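Bacteriophage virulence determinant (Salmonella enterica subsp. enterica serovar Typhimurium str. 14028S, PDB 6GGR) probably acts as a zinc metalloprotease effector of the PipA family, cleaving host NF-kappaB subunits of the Rel family during Salmonella infection. Local coordinates at residues E47-G55 / L100-G110; I133-D141 / F158-Q167. All blocks are in the same frame, centred on the assembly; numbering follows the deposited sequence.

Contact 1 of 2, residues E47-G55 / L100-G110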
loop_
_atom_site.group_PDB
_atom_site.type_symbol
_atom_site.label_atom_id
_atom_site.label_comp_id
_atom_site.label_asym_id
_atom_site.label_seq_id
_atom_site.Cartn_x
_atom_site.Cartn_y
_atom_site.Cartn_z
ATOM N N GLU B 47 -18.089 17.794 4.199
ATOM C CA GLU B 47 -17.618 18.876 5.060
ATOM C C GLU B 47 -17.341 18.376 6.471
ATOM O O GLU B 47 -16.414 18.850 7.137
ATOM C CB GLU B 47 -18.644 20.011 5.088
ATOM C CG GLU B 47 -18.478 21.033 3.972
ATOM C CD GLU B 47 -19.638 22.007 3.887
ATOM O OE1 GLU B 47 -20.279 22.269 4.927
ATOM O OE2 GLU B 47 -19.913 22.508 2.774
ATOM N N TYR B 48 -18.138 17.417 6.947
ATOM C CA TYR B 48 -17.929 16.884 8.288
ATOM C C TYR B 48 -16.643 16.073 8.378
ATOM O O TYR B 48 -16.012 16.031 9.439
ATOM C CB TYR B 48 -19.120 16.017 8.707
ATOM C CG TYR B 48 -20.458 16.739 8.769
ATOM C CD1 TYR B 48 -20.535 18.125 8.701
ATOM C CD2 TYR B 48 -21.644 16.026 8.904
ATOM C CE1 TYR B 48 -21.751 18.778 8.758
ATOM C CE2 TYR B 48 -22.866 16.672 8.963
ATOM C CZ TYR B 48 -22.912 18.048 8.889
ATOM O OH TYR B 48 -24.121 18.702 8.946
ATOM N N LEU B 49 -16.238 15.425 7.287
ATOM C CA LEU B 49 -15.058 14.568 7.306
ATOM C C LEU B 49 -13.791 15.307 6.888
ATOM O O LEU B 49 -12.718 15.045 7.442
ATOM C CB LEU B 49 -15.274 13.359 6.392
ATOM C CG LEU B 49 -14.171 12.295 6.366
ATOM C CD1 LEU B 49 -14.223 11.420 7.607
ATOM C CD2 LEU B 49 -14.266 11.449 5.107
ATOM N N ILE B 50 -13.891 16.231 5.933
ATOM C CA ILE B 50 -12.731 16.851 5.298
ATOM C C ILE B 50 -12.697 18.333 5.645
ATOM O O ILE B 50 -13.703 19.037 5.494
ATOM C CB ILE B 50 -12.759 16.652 3.773
ATOM C CG1 ILE B 50 -12.911 15.166 3.423
ATOM C CG2 ILE B 50 -11.510 17.237 3.129
ATOM C CD1 ILE B 50 -11.876 14.254 4.061
ATOM N N SER B 51 -11.532 18.809 6.087
ATOM C CA SER B 51 -11.323 20.233 6.326
ATOM C C SER B 51 -10.747 20.928 5.099
ATOM O O SER B 51 -11.267 21.961 4.664
ATOM C CB SER B 51 -10.387 20.446 7.518
ATOM O OG SER B 51 -9.073 20.011 7.218
ATOM N N GLY B 52 -9.670 20.382 4.543
ATOM C CA GLY B 52 -9.064 20.926 3.355
ATOM C C GLY B 52 -8.037 19.983 2.767
ATOM O O GLY B 52 -7.831 18.868 3.256
ATOM N N PRO B 53 -7.377 20.412 1.693
ATOM C CA PRO B 53 -6.319 19.584 1.103
ATOM C C PRO B 53 -5.118 19.473 2.028
ATOM O O PRO B 53 -4.850 20.354 2.849
ATOM C CB PRO B 53 -5.952 20.323 -0.190
ATOM C CG PRO B 53 -6.965 21.409 -0.369
ATOM C CD PRO B 53 -7.595 21.667 0.955
ATOM N N GLY B 54 -4.385 18.372 1.875
ATOM C CA GLY B 54 -3.196 18.129 2.672
ATOM C C GLY B 54 -2.730 16.690 2.588
ATOM O O GLY B 54 -3.512 15.765 2.833
ATOM N N GLY B 55 -1.455 16.487 2.256
ATOM C CA GLY B 55 -0.933 15.168 1.981
ATOM C C GLY B 55 -0.237 14.533 3.173
ATOM O O GLY B 55 -0.010 15.153 4.209
ATOM N N LEU B 100 -15.943 14.707 14.491
ATOM C CA LEU B 100 -16.240 15.429 13.274
ATOM C C LEU B 100 -17.099 16.638 13.500
ATOM O O LEU B 100 -17.179 17.505 12.666
ATOM C CB LEU B 100 -16.728 14.581 12.048
ATOM C CG LEU B 100 -15.750 13.574 11.430
ATOM C CD1 LEU B 100 -16.430 12.745 10.360
ATOM C CD2 LEU B 100 -14.453 14.204 10.873
ATOM N N HIS B 101 -17.839 16.662 14.589
ATOM C CA HIS B 101 -18.634 17.863 14.796
ATOM C C HIS B 101 -17.738 19.076 14.998
ATOM O O HIS B 101 -18.148 20.206 14.710
ATOM C CB HIS B 101 -19.560 17.686 15.992
ATOM C CG HIS B 101 -18.832 17.554 17.290
ATOM N ND1 HIS B 101 -18.338 18.639 17.981
ATOM C CD2 HIS B 101 -18.493 16.461 18.013
ATOM C CE1 HIS B 101 -17.738 18.222 19.080
ATOM N NE2 HIS B 101 -17.818 16.904 19.124
ATOM N N ASP B 102 -16.516 18.853 15.478
ATOM C CA ASP B 102 -15.555 19.923 15.700
ATOM C C ASP B 102 -14.873 20.277 14.383
ATOM O O ASP B 102 -14.216 19.428 13.769
ATOM C CB ASP B 102 -14.528 19.488 16.741
ATOM C CG ASP B 102 -13.632 20.622 17.193
ATOM O OD1 ASP B 102 -13.468 21.601 16.433
ATOM O OD2 ASP B 102 -13.087 20.531 18.312
ATOM N N VAL B 103 -15.014 21.535 13.960
ATOM C CA VAL B 103 -14.455 21.980 12.691
ATOM C C VAL B 103 -12.940 21.825 12.654
ATOM O O VAL B 103 -12.349 21.804 11.568
ATOM C CB VAL B 103 -14.878 23.443 12.428
ATOM C CG1 VAL B 103 -14.243 23.986 11.150
ATOM C CG2 VAL B 103 -16.401 23.548 12.349
ATOM N N GLU B 104 -12.291 21.706 13.814
ATOM C CA GLU B 104 -10.840 21.590 13.891
ATOM C C GLU B 104 -10.387 20.185 14.279
ATOM O O GLU B 104 -9.245 20.002 14.716
ATOM C CB GLU B 104 -10.286 22.627 14.871
ATOM C CG GLU B 104 -10.150 24.024 14.273
ATOM C CD GLU B 104 -8.965 24.148 13.330
ATOM O OE1 GLU B 104 -8.104 23.242 13.331
ATOM O OE2 GLU B 104 -8.896 25.151 12.587
ATOM N N GLN B 105 -11.307 19.244 14.205
ATOM C CA GLN B 105 -10.953 17.826 14.338
ATOM C C GLN B 105 -11.098 17.004 12.981
ATOM O O GLN B 105 -11.095 15.796 13.041
ATOM C CB GLN B 105 -11.642 17.123 15.545
ATOM C CG GLN B 105 -11.173 17.566 16.936
ATOM C CD GLN B 105 -11.602 16.569 18.097
ATOM O OE1 GLN B 105 -10.910 15.604 18.383
ATOM N NE2 GLN B 105 -12.768 16.781 18.699
ATOM N N ARG B 106 -11.284 17.700 11.874
ATOM C CA ARG B 106 -11.509 17.083 10.543
ATOM C C ARG B 106 -10.193 16.569 9.874
ATOM O O ARG B 106 -9.112 16.815 10.389
ATOM C CB ARG B 106 -12.342 17.938 9.579
ATOM C CG ARG B 106 -13.176 19.015 10.225
ATOM C CD ARG B 106 -14.561 18.555 10.643
ATOM N NE ARG B 106 -15.594 19.482 10.193
ATOM C CZ ARG B 106 -16.814 19.566 10.693
ATOM N NH1 ARG B 106 -17.215 18.789 11.672
ATOM N NH2 ARG B 106 -17.644 20.425 10.178
ATOM N N TRP B 107 -10.307 15.853 8.754
ATOM C CA TRP B 107 -9.136 15.178 8.126
ATOM C C TRP B 107 -8.694 15.940 6.914
ATOM O O TRP B 107 -9.471 16.614 6.290
ATOM C CB TRP B 107 -9.444 13.696 7.728
ATOM C CG TRP B 107 -9.772 12.806 8.870
ATOM C CD1 TRP B 107 -10.881 12.826 9.606
ATOM C CD2 TRP B 107 -8.984 11.736 9.376
ATOM N NE1 TRP B 107 -10.839 11.869 10.549
ATOM C CE2 TRP B 107 -9.676 11.179 10.428
ATOM C CE3 TRP B 107 -7.745 11.208 9.027
ATOM C CZ2 TRP B 107 -9.189 10.130 11.140
ATOM C CZ3 TRP B 107 -7.265 10.186 9.731
ATOM C CH2 TRP B 107 -7.970 9.648 10.775
ATOM N N LEU B 108 -7.397 15.863 6.644
ATOM C CA LEU B 108 -6.870 16.392 5.393
ATOM C C LEU B 108 -7.086 15.383 4.275
ATOM O O LEU B 108 -6.854 14.182 4.451
ATOM C CB LEU B 108 -5.380 16.702 5.530
ATOM C CG LEU B 108 -4.985 17.893 6.409
ATOM C CD1 LEU B 108 -3.474 17.957 6.588
ATOM C CD2 LEU B 108 -5.505 19.190 5.811
ATOM N N LEU B 109 -7.542 15.867 3.125
ATOM C CA LEU B 109 -7.736 15.012 1.957
ATOM C C LEU B 109 -6.475 15.072 1.101
ATOM O O LEU B 109 -6.213 16.075 0.433
ATOM C CB LEU B 109 -8.970 15.444 1.172
ATOM C CG LEU B 109 -9.223 14.669 -0.124
ATOM C CD1 LEU B 109 -9.382 13.182 0.155
ATOM C CD2 LEU B 109 -10.442 15.206 -0.854
ATOM N N GLY B 110 -5.684 14.000 1.129
ATOM C CA GLY B 110 -4.518 13.900 0.272
ATOM C C GLY B 110 -4.885 13.443 -1.125
ATOM O O GLY B 110 -4.522 12.338 -1.543
#
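Ile50 pairs with Trp107 in a short parallel beta bridge, by which residues 47-55 extend the outer edge of strand 107-111 directly after helix 45-49 ends. The bridge straddles Trp107: its N donates to Leu49 O at 2.9 Å, and its O accepts from Ser51 N at 3.0 Å. Farther along, Gly52 O takes Leu109 N at 3.0 Å, with Pro53 now opposite Leu109. Gly54 N then reaches Leu109 O from 63° above the carbonyl plane, a less well directed bond that marks the pairing as it runs out.

Ile50 and Trp107 share one face of the pairing. Beside it Leu49 turns its CG anti to the backbone N (chi1 -176°), which brings CD1 against Leu100 CD1 at 3.8 Å and against Trp107 CD1 at 4.1 Å. Ile50 sends its CG2 branch across to Leu109 CB at 3.7 Å. Arg106 rests its CB against Ser51 CB; farther out its chain is doubtful, since the guanidinium as modelled crowds Leu100 O too closely to be trusted.

Outside these residues, Tyr67 and Leu74 of helix 64-84 cover Ile50, while Met92 of helix 86-100 touches both Tyr48 and Leu100. Strand 132-135 lies along the other edge of strand 107-111, so the bridge adds to the sheet margin. The chain enters strand 107-111 through a type I turn from Asp102 to Gln105, where Asp102 OD1 accepts Glu104 N in an Asx turn. On the face opposite Trp107, Leu108 lies directly against main chain because Gly54 has no side chain: Leu108 CD1 sits 3.9 Å from Gly54 CA.

Contact 2 of 2, residues I133-D141 / F158-Q167. Unlike the reference sequence in segment 158-167: Gln167 (reference Glu).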
loop_
_atom_site.group_PDB
_atom_site.type_symbol
_atom_site.label_atom_id
_atom_site.label_comp_id
_atom_site.label_asym_id
_atom_site.label_seq_id
_atom_site.Cartn_x
_atom_site.Cartn_y
_atom_site.Cartn_z
ATOM N N ILE B 133 -6.363 11.702 4.996
ATOM C CA ILE B 133 -7.024 10.650 4.232
ATOM C C ILE B 133 -6.558 10.808 2.791
ATOM O O ILE B 133 -6.882 11.807 2.137
ATOM C CB ILE B 133 -8.555 10.738 4.334
ATOM C CG1 ILE B 133 -9.020 10.309 5.725
ATOM C CG2 ILE B 133 -9.229 9.868 3.274
ATOM C CD1 ILE B 133 -10.434 10.743 6.058
ATOM N N ALA B 134 -5.800 9.831 2.296
ATOM C CA ALA B 134 -5.237 9.885 0.953
ATOM C C ALA B 134 -6.119 9.088 0.002
ATOM O O ALA B 134 -6.345 7.890 0.212
ATOM C CB ALA B 134 -3.804 9.350 0.938
ATOM N N LEU B 135 -6.607 9.749 -1.046
ATOM C CA LEU B 135 -7.463 9.118 -2.040
ATOM C C LEU B 135 -7.028 9.560 -3.428
ATOM O O LEU B 135 -6.482 10.653 -3.604
ATOM C CB LEU B 135 -8.938 9.478 -1.822
ATOM C CG LEU B 135 -9.507 9.198 -0.429
ATOM C CD1 LEU B 135 -10.867 9.856 -0.269
ATOM C CD2 LEU B 135 -9.605 7.702 -0.168
ATOM N N ASN B 136 -7.278 8.702 -4.417
ATOM C CA ASN B 136 -6.981 9.024 -5.805
ATOM C C ASN B 136 -7.990 8.320 -6.698
ATOM O O ASN B 136 -8.690 7.398 -6.274
ATOM C CB ASN B 136 -5.558 8.613 -6.193
ATOM C CG ASN B 136 -5.369 7.106 -6.196
ATOM O OD1 ASN B 136 -5.818 6.414 -7.110
ATOM N ND2 ASN B 136 -4.704 6.591 -5.168
ATOM N N LEU B 137 -8.049 8.766 -7.953
ATOM C CA LEU B 137 -8.953 8.206 -8.950
ATOM C C LEU B 137 -8.204 7.370 -9.984
ATOM O O LEU B 137 -8.650 7.240 -11.127
ATOM C CB LEU B 137 -9.742 9.322 -9.631
ATOM C CG LEU B 137 -10.654 10.113 -8.691
ATOM C CD1 LEU B 137 -10.989 11.474 -9.279
ATOM C CD2 LEU B 137 -11.925 9.328 -8.397
ATOM N N ASP B 138 -7.065 6.794 -9.591
ATOM C CA ASP B 138 -6.295 5.959 -10.506
ATOM C C ASP B 138 -6.947 4.602 -10.736
ATOM O O ASP B 138 -6.600 3.920 -11.706
ATOM C CB ASP B 138 -4.872 5.772 -9.975
ATOM C CG ASP B 138 -4.174 7.093 -9.694
ATOM O OD1 ASP B 138 -4.608 8.126 -10.248
ATOM O OD2 ASP B 138 -3.191 7.097 -8.923
ATOM N N ASP B 139 -7.880 4.192 -9.871
ATOM C CA ASP B 139 -8.627 2.962 -10.108
ATOM C C ASP B 139 -9.358 2.989 -11.443
ATOM O O ASP B 139 -9.695 1.926 -11.975
ATOM C CB ASP B 139 -9.634 2.723 -8.981
ATOM C CG ASP B 139 -8.979 2.234 -7.705
ATOM O OD1 ASP B 139 -7.746 2.036 -7.704
ATOM O OD2 ASP B 139 -9.701 2.044 -6.704
ATOM N N THR B 140 -9.616 4.179 -11.985
ATOM C CA THR B 140 -10.235 4.343 -13.293
ATOM C C THR B 140 -9.223 4.738 -14.363
ATOM O O THR B 140 -9.618 5.177 -15.448
ATOM C CB THR B 140 -11.349 5.390 -13.217
ATOM O OG1 THR B 140 -10.853 6.580 -12.589
ATOM C CG2 THR B 140 -12.539 4.863 -12.430
ATOM N N ASP B 141 -7.929 4.591 -14.083
ATOM C CA ASP B 141 -6.868 5.080 -14.954
ATOM C C ASP B 141 -6.180 3.892 -15.618
ATOM O O ASP B 141 -5.633 3.023 -14.931
ATOM C CB ASP B 141 -5.866 5.919 -14.159
ATOM C CG ASP B 141 -4.988 6.769 -15.046
ATOM O OD1 ASP B 141 -4.793 6.392 -16.221
ATOM O OD2 ASP B 141 -4.494 7.814 -14.572
ATOM N N PHE B 158 -9.747 -3.911 -7.126
ATOM C CA PHE B 158 -10.248 -2.804 -6.326
ATOM C C PHE B 158 -10.935 -1.793 -7.234
ATOM O O PHE B 158 -10.441 -1.479 -8.320
ATOM C CB PHE B 158 -9.109 -2.119 -5.573
ATOM C CG PHE B 158 -8.721 -2.797 -4.289
ATOM C CD1 PHE B 158 -9.535 -2.715 -3.178
ATOM C CD2 PHE B 158 -7.519 -3.474 -4.183
ATOM C CE1 PHE B 158 -9.177 -3.320 -1.990
ATOM C CE2 PHE B 158 -7.151 -4.079 -2.996
ATOM C CZ PHE B 158 -7.986 -4.000 -1.897
ATOM N N ASP B 159 -12.081 -1.289 -6.793
ATOM C CA ASP B 159 -12.761 -0.198 -7.474
ATOM C C ASP B 159 -12.839 1.003 -6.539
ATOM O O ASP B 159 -12.541 0.915 -5.345
ATOM C CB ASP B 159 -14.160 -0.619 -7.946
ATOM C CG ASP B 159 -15.162 -0.739 -6.809
ATOM O OD1 ASP B 159 -14.792 -1.209 -5.711
ATOM O OD2 ASP B 159 -16.330 -0.354 -7.022
ATOM N N THR B 160 -13.244 2.141 -7.105
ATOM C CA THR B 160 -13.237 3.393 -6.352
ATOM C C THR B 160 -14.064 3.269 -5.079
ATOM O O THR B 160 -13.629 3.682 -3.998
ATOM C CB THR B 160 -13.767 4.526 -7.233
ATOM O OG1 THR B 160 -12.973 4.616 -8.419
ATOM C CG2 THR B 160 -13.719 5.862 -6.499
ATOM N N THR B 161 -15.263 2.698 -5.186
ATOM C CA THR B 161 -16.143 2.611 -4.026
ATOM C C THR B 161 -15.468 1.861 -2.885
ATOM O O THR B 161 -15.362 2.379 -1.766
ATOM C CB THR B 161 -17.459 1.943 -4.415
ATOM O OG1 THR B 161 -18.040 2.649 -5.518
ATOM C CG2 THR B 161 -18.437 1.953 -3.239
ATOM N N ARG B 162 -14.985 0.644 -3.153
ATOM C CA ARG B 162 -14.335 -0.139 -2.105
ATOM C C ARG B 162 -13.129 0.598 -1.535
ATOM O O ARG B 162 -12.949 0.657 -0.314
ATOM C CB ARG B 162 -13.914 -1.510 -2.639
ATOM C CG ARG B 162 -13.302 -2.408 -1.565
ATOM C CD ARG B 162 -13.086 -3.845 -2.044
ATOM N NE ARG B 162 -14.334 -4.602 -2.167
ATOM C CZ ARG B 162 -14.945 -5.230 -1.163
ATOM N NH1 ARG B 162 -14.441 -5.198 0.062
ATOM N NH2 ARG B 162 -16.070 -5.896 -1.377
ATOM N N SER B 163 -12.287 1.164 -2.401
ATOM C CA SER B 163 -11.083 1.835 -1.918
ATOM C C SER B 163 -11.437 3.044 -1.061
ATOM O O SER B 163 -10.846 3.261 0.003
ATOM C CB SER B 163 -10.207 2.253 -3.097
ATOM O OG SER B 163 -9.910 1.150 -3.932
ATOM N N PHE B 164 -12.402 3.847 -1.516
ATOM C CA PHE B 164 -12.815 5.022 -0.753
ATOM C C PHE B 164 -13.397 4.621 0.596
ATOM O O PHE B 164 -13.043 5.191 1.634
ATOM C CB PHE B 164 -13.829 5.833 -1.562
ATOM C CG PHE B 164 -13.202 6.828 -2.500
ATOM C CD1 PHE B 164 -12.214 6.445 -3.390
ATOM C CD2 PHE B 164 -13.619 8.150 -2.501
ATOM C CE1 PHE B 164 -11.644 7.361 -4.250
ATOM C CE2 PHE B 164 -13.059 9.069 -3.360
ATOM C CZ PHE B 164 -12.070 8.676 -4.238
ATOM N N ILE B 165 -14.298 3.638 0.601
ATOM C CA ILE B 165 -14.935 3.218 1.849
ATOM C C ILE B 165 -13.907 2.605 2.791
ATOM O O ILE B 165 -13.939 2.838 4.005
ATOM C CB ILE B 165 -16.086 2.239 1.552
ATOM C CG1 ILE B 165 -17.202 2.942 0.766
ATOM C CG2 ILE B 165 -16.631 1.623 2.844
ATOM C CD1 ILE B 165 -17.821 4.138 1.474
ATOM N N HIS B 166 -12.984 1.812 2.251
ATOM C CA HIS B 166 -11.947 1.210 3.083
ATOM C C HIS B 166 -11.147 2.278 3.819
ATOM O O HIS B 166 -10.924 2.177 5.031
ATOM C CB HIS B 166 -11.028 0.344 2.223
ATOM C CG HIS B 166 -10.003 -0.413 3.011
ATOM N ND1 HIS B 166 -10.101 -1.765 3.256
ATOM C CD2 HIS B 166 -8.865 -0.002 3.619
ATOM C CE1 HIS B 166 -9.062 -2.158 3.972
ATOM N NE2 HIS B 166 -8.297 -1.107 4.206
ATOM N N GLN B 167 -10.703 3.312 3.102
ATOM C CA GLN B 167 -9.914 4.360 3.744
ATOM C C GLN B 167 -10.762 5.167 4.717
ATOM O O GLN B 167 -10.287 5.549 5.793
ATOM C CB GLN B 167 -9.297 5.281 2.691
ATOM C CG GLN B 167 -8.354 4.591 1.724
ATOM C CD GLN B 167 -7.241 3.834 2.418
ATOM O OE1 GLN B 167 -6.845 4.166 3.535
ATOM N NE2 GLN B 167 -6.735 2.803 1.761
#
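Leu135 lies over one face of the Phe164 ring, joining strand 132-135 to helix 160-173, the helix that carries the HExxH-type zinc motif. The axes of 133-135 and 160-167 run nearly antiparallel (171°) and 9.2 Å apart. This is consistent with a zincin-like fold, in which a sheet packs beside the helix bearing the motif. The Leu135 CD1 methyl makes a CH-pi contact, 4.1 Å from the Phe164 ring centroid and 23° off its normal, displaced toward the rim. The same ring is met in its plane by a carbonyl, Asn136 O standing 3.6 Å from Phe164 CE1, and Leu137 CD2 approaches Phe164 CZ obliquely at 4.2 Å. Val73 and Ile77 of helix 64-84 also pack on Phe164.

Leu135 uses its second branch on the next helical turn. With CG anti to the carbonyl carbon (chi1 -54°), its CD2 slides past Gln167, meeting CB at 3.8 Å. Gln167 replaces the Glu of the reference sequence within the motif, between the zinc ligands His166 and His170; no zinc is bound to this chain here.

At the start of the helix, Asp159 is the N-cap: its OD1 accepts Arg162 N at 3.2 Å from above the carboxylate plane, while OD2 is held by His200. Asp139, poorly ordered, points its carboxylate at this end, OD2 coming 2.9 Å from Ser163 OG. Outside the two segments, basic side chains of a bound chain of another protein pair with Asp139 OD1 in a salt bridge and with Ser163 OG in a hydrogen bond. The bend that delivers Asp139 is an Asx turn, in which Asp138 N binds Asn136 OD1 at 2.8 Å, approaching a lone pair of OD1 within the amide plane.

How the contacts relate
The two contacts follow in series along the chain, 47-55/100-110 closing before 133-141/158-167 opens, with centres about 18 Å apart. They share one sheet: strand 107-111 of contact 1 is the parallel neighbour of strand 132-135 of contact 2, and probable hydrogen bonds join Leu108 O to Ile133 N and Gly110 N to Ile133 O, with Trp107 CB packed on Ile133 CD1. Contact 1 thus lies at the sheet margin, and contact 2 ties the adjacent strand to zinc-motif helix 160-173. Helix 64-84 touches both, so margin, sheet and metal-binding helix form one continuous body, with the partner chain reached through contact 2.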